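Local coordinates for protein cellulose 1,4-beta-cellobiosidase (Thermobifida fusca, PDB 4JJJ) that probably hydrolyses cellulose to release cellobiose, this chain being the glycoside hydrolase family 48 catalytic part of a longer protein that also carries a carbohydrate-binding module, at residues G145-L150 against P169-T174. The protein carries 1 engineered substitution. Sequence-based numbering, arbitrary orientation.
With BGC (beta-D-glucopyranose), chain D; BGC (beta-D-glucopyranose), chain B.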
ATOM      1  N   GLY A 145      -7.324  11.137   5.626  1.00  6.83           N
ATOM      2  CA  GLY A 145      -6.654  10.005   4.955  1.00  7.13           C
ATOM      3  C   GLY A 145      -5.537   9.562   5.810  1.00  7.09           C
ATOM      4  O   GLY A 145      -4.982  10.377   6.528  1.00  7.16           O
ATOM      5  N   MET A 146      -5.237   8.249   5.818  1.00  5.46           N
ATOM      6  CA  MET A 146      -4.070   7.789   6.611  1.00  5.57           C
ATOM      7  C   MET A 146      -2.757   8.207   5.997  1.00  5.46           C
ATOM      8  O   MET A 146      -2.544   8.040   4.785  1.00  5.84           O
ATOM      9  CB  MET A 146      -4.116   6.291   6.824  1.00  5.46           C
ATOM     10  CG  MET A 146      -5.337   5.781   7.552  1.00  6.24           C
ATOM     11  SD  MET A 146      -5.171   4.036   8.047  1.00  7.18           S
ATOM     12  CE  MET A 146      -6.004   3.266   6.714  1.00  8.67           C
ATOM     13  N   HIS A 147      -1.782   8.615   6.817  1.00  5.05           N
ATOM     14  CA  HIS A 147      -0.391   8.629   6.396  1.00  5.41           C
ATOM     15  C   HIS A 147       0.136   7.190   6.378  1.00  4.90           C
ATOM     16  O   HIS A 147      -0.373   6.315   7.064  1.00  5.01           O
ATOM     17  CB  HIS A 147       0.432   9.499   7.319  1.00  5.74           C
ATOM     18  CG  HIS A 147       1.900   9.479   7.032  1.00  5.59           C
ATOM     19  ND1 HIS A 147       2.452   9.969   5.882  1.00  5.56           N
ATOM     20  CD2 HIS A 147       2.936   8.948   7.737  1.00  6.52           C
ATOM     21  CE1 HIS A 147       3.744   9.779   5.873  1.00  5.65           C
ATOM     22  NE2 HIS A 147       4.081   9.179   6.994  1.00  6.08           N
ATOM     23  N   TRP A 148       1.156   6.910   5.557  1.00  4.62           N
ATOM     24  CA  TRP A 148       1.444   5.501   5.293  1.00  4.88           C
ATOM     25  C   TRP A 148       2.291   4.778   6.333  1.00  5.04           C
ATOM     26  O   TRP A 148       2.236   3.539   6.363  1.00  5.38           O
ATOM     27  CB  TRP A 148       2.055   5.320   3.883  1.00  4.79           C
ATOM     28  CG  TRP A 148       3.558   5.341   3.799  1.00  4.78           C
ATOM     29  CD1 TRP A 148       4.414   6.434   3.726  1.00  5.30           C
ATOM     30  CD2 TRP A 148       4.426   4.182   3.755  1.00  4.71           C
ATOM     31  NE1 TRP A 148       5.686   5.987   3.643  1.00  5.32           N
ATOM     32  CE2 TRP A 148       5.752   4.636   3.678  1.00  4.98           C
ATOM     33  CE3 TRP A 148       4.199   2.797   3.804  1.00  4.65           C
ATOM     34  CZ2 TRP A 148       6.825   3.756   3.564  1.00  5.34           C
ATOM     35  CZ3 TRP A 148       5.286   1.913   3.688  1.00  5.12           C
ATOM     36  CH2 TRP A 148       6.588   2.406   3.566  1.00  5.09           C
ATOM     37  N   LEU A 149       3.105   5.506   7.055  1.00  5.05           N
ATOM     38  CA  LEU A 149       4.220   4.884   7.848  1.00  4.99           C
ATOM     39  C   LEU A 149       4.411   5.632   9.157  1.00  5.30           C
ATOM     40  O   LEU A 149       4.523   6.903   9.228  1.00  5.53           O
ATOM     41  CB  LEU A 149       5.563   5.022   7.132  1.00  5.60           C
ATOM     42  CG  LEU A 149       6.731   4.204   7.635  1.00  5.82           C
ATOM     43  CD1 LEU A 149       6.535   2.719   7.567  1.00  5.82           C
ATOM     44  CD2 LEU A 149       7.960   4.718   6.947  1.00  6.18           C
ATOM     45  N   LEU A 150       4.379   4.845  10.250  1.00  5.56           N
ATOM     46  CA  LEU A 150       4.715   5.299  11.620  1.00  5.43           C
ATOM     47  C   LEU A 150       5.874   4.532  12.156  1.00  5.41           C
ATOM     48  O   LEU A 150       6.145   3.397  11.740  1.00  5.10           O
ATOM     49  CB  LEU A 150       3.565   5.096  12.575  1.00  5.85           C
ATOM     50  CG  LEU A 150       2.235   5.805  12.243  1.00  6.58           C
ATOM     51  CD1 LEU A 150       1.158   5.288  13.186  1.00  6.58           C
ATOM     52  CD2 LEU A 150       2.346   7.316  12.369  1.00  7.50           C
ATOM     53  N   PRO A 169       3.295   7.011  18.344  1.00  8.78           N
ATOM     54  CA  PRO A 169       4.066   6.686  17.197  1.00  8.62           C
ATOM     55  C   PRO A 169       4.532   7.915  16.406  1.00  7.81           C
ATOM     56  O   PRO A 169       3.708   8.861  16.229  1.00  8.29           O
ATOM     57  CB  PRO A 169       3.049   5.858  16.357  1.00  8.54           C
ATOM     58  CG  PRO A 169       2.080   5.245  17.360  1.00  9.26           C
ATOM     59  CD  PRO A 169       1.955   6.370  18.323  1.00  8.11           C
ATOM     60  N   ALA A 170       5.759   7.932  15.878  1.00  7.29           N
ATOM     61  CA  ALA A 170       6.219   9.068  15.086  1.00  6.86           C
ATOM     62  C   ALA A 170       5.757   8.997  13.623  1.00  6.61           C
ATOM     63  O   ALA A 170       5.863   7.906  13.027  1.00  6.66           O
ATOM     64  CB  ALA A 170       7.700   9.187  15.131  1.00  7.23           C
ATOM     65  N   TYR A 171       5.381  10.117  13.041  1.00  7.64           N
ATOM     66  CA  TYR A 171       5.101  10.133  11.576  1.00  6.61           C
ATOM     67  C   TYR A 171       6.386  10.261  10.868  1.00  6.41           C
ATOM     68  O   TYR A 171       7.108  11.242  11.049  1.00  7.03           O
ATOM     69  CB  TYR A 171       4.177  11.344  11.258  1.00  6.63           C
ATOM     70  CG  TYR A 171       2.748  11.199  11.641  1.00  7.04           C
ATOM     71  CD1 TYR A 171       2.271  11.633  12.904  1.00  6.99           C
ATOM     72  CD2 TYR A 171       1.789  10.700  10.760  1.00  6.89           C
ATOM     73  CE1 TYR A 171       0.904  11.520  13.231  1.00  7.53           C
ATOM     74  CE2 TYR A 171       0.452  10.581  11.086  1.00  7.28           C
ATOM     75  CZ  TYR A 171      -0.010  11.002  12.333  1.00  7.07           C
ATOM     76  OH  TYR A 171      -1.377  10.909  12.647  1.00  6.75           O
ATOM     77  N   ILE A 172       6.744   9.290  10.007  1.00  6.27           N
ATOM     78  CA  ILE A 172       7.985   9.277   9.330  1.00  6.37           C
ATOM     79  C   ILE A 172       7.767   8.914   7.854  1.00  6.71           C
ATOM     80  O   ILE A 172       6.678   8.461   7.464  1.00  6.53           O
ATOM     81  CB  ILE A 172       8.956   8.219   9.951  1.00  6.70           C
ATOM     82  CG1 ILE A 172       8.361   6.837  10.099  1.00  6.57           C
ATOM     83  CG2 ILE A 172       9.363   8.742  11.344  1.00  7.19           C
ATOM     84  CD1 ILE A 172       9.455   5.783  10.218  1.00  7.21           C
ATOM     85  N   ASN A 173       8.790   9.056   7.043  1.00  6.53           N
ATOM     86  CA  ASN A 173       8.741   8.643   5.657  1.00  6.05           C
ATOM     87  C   ASN A 173      10.124   8.209   5.249  1.00  6.31           C
ATOM     88  O   ASN A 173      11.108   8.431   5.991  1.00  6.91           O
ATOM     89  CB  ASN A 173       8.143   9.747   4.772  1.00  6.31           C
ATOM     90  CG  ASN A 173       7.716   9.300   3.435  1.00  6.45           C
ATOM     91  OD1 ASN A 173       7.504   8.137   3.136  1.00  6.46           O
ATOM     92  ND2 ASN A 173       7.560  10.300   2.562  1.00  7.97           N
ATOM     93  N   THR A 174      10.195   7.493   4.157  1.00  6.14           N
ATOM     94  CA  THR A 174      11.440   6.910   3.645  1.00  6.23           C
ATOM     95  C   THR A 174      11.536   7.234   2.135  1.00  6.60           C
ATOM     96  O   THR A 174      12.280   8.130   1.756  1.00  7.84           O
ATOM     97  CB  THR A 174      11.504   5.435   3.918  1.00  6.97           C
ATOM     98  OG1 THR A 174      10.326   4.815   3.324  1.00  6.58           O
ATOM     99  CG2 THR A 174      11.573   5.109   5.428  1.00  6.58           C
TER
HETATM  100  C2  BGC D   1       5.006   2.222  -1.070  1.00  7.01           C
HETATM  101  C3  BGC D   1       5.860   3.490  -1.043  1.00  6.09           C
HETATM  102  C4  BGC D   1       4.961   4.676  -0.904  1.00  5.99           C
HETATM  103  C5  BGC D   1       4.032   4.618   0.278  1.00  5.23           C
HETATM  104  C6  BGC D   1       3.088   5.808   0.403  1.00  4.65           C
HETATM  105  C1  BGC D   1       4.041   2.288   0.079  1.00  5.91           C
HETATM  106  O1  BGC D   1       3.161   1.154   0.025  1.00  5.90           O
HETATM  107  O2  BGC D   1       5.781   1.004  -1.033  1.00  8.90           O
HETATM  108  O3  BGC D   1       6.550   3.546  -2.317  1.00  6.51           O
HETATM  109  O4  BGC D   1       5.918   5.744  -0.575  1.00  5.93           O
HETATM  110  O5  BGC D   1       3.225   3.439   0.119  1.00  5.20           O
HETATM  111  O6  BGC D   1       2.336   5.934  -0.838  1.00  4.67           O
HETATM  112  C2  BGC B   2       6.264   8.159  -0.308  1.00  6.94           C
HETATM  113  C3  BGC B   2       6.113   9.446  -1.033  1.00  7.49           C
HETATM  114  C4  BGC B   2       6.720   9.418  -2.446  1.00  7.29           C
HETATM  115  C5  BGC B   2       6.148   8.147  -3.125  1.00  7.98           C
HETATM  116  C6  BGC B   2       6.680   8.084  -4.551  1.00  8.96           C
HETATM  117  C1  BGC B   2       5.711   7.030  -1.162  1.00  7.10           C
HETATM  118  O2  BGC B   2       5.637   8.213   0.948  1.00  6.21           O
HETATM  119  O3  BGC B   2       6.670  10.414  -0.219  1.00  8.02           O
HETATM  120  O4  BGC B   2       6.246  10.538  -3.242  1.00  7.65           O
HETATM  121  O5  BGC B   2       6.400   6.949  -2.397  1.00  7.25           O
HETATM  122  O6  BGC B   2       8.048   7.632  -4.472  0.70  9.28           O
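Leu-150 and Tyr-171 face each other as an antiparallel non-hydrogen-bonded pair, CA to CA 4.8 Å, beside one weak backbone bond from Ile-172 N to Leu-149 O. His-147, its ring swung anti to the backbone N (chi1 175°), sends NE2 to Ile-172 O at 2.7 Å, nearly straight and in the ring plane; with ND1 bound to Thr-220 N, both imidazole nitrogens are used, as suits a buried histidine. Leu-150 lays CD2 over one face of the Tyr-171 ring, a CH-pi contact 3.9 Å from the centroid, while its CD1 meets Pro-169 CB. Leu-149 CD2 rests on Ile-172 CD1 at 3.8 Å, the two side chains crossing at a slant.

Trp-148 carries the contact into the glycan pocket. Its indole lies between Leu-149 CB, over the centre of one face, and the chain D glucose on the other, whose C5 comes within 3.5 Å of Trp-148 CD2: a flat apolar platform for a sugar. At the indole edge Trp-148 NE1 donates to Asn-173 OD1 (2.9 Å), with the amide plane 78° from the ring. That oxygen also accepts from O2 of the chain B glucose, while Asn-173 ND2 donates to O3 of the same sugar at 2.9 Å, a double role that suits an amide. An alanine in place of Trp-148 would probably strip the chain D sugar of its platform and leave Asn-173 OD1 without its indole donor.

Strands 149-151 and 170-173 form the middle of a four-stranded antiparallel sheet in the (alpha/alpha)6 catalytic domain, between 47-49 and 189-190; helix 71-83 reaches Pro-169 through Phe-83, and Tyr-219 meets the His-147 and Tyr-171 rings edge-to-face.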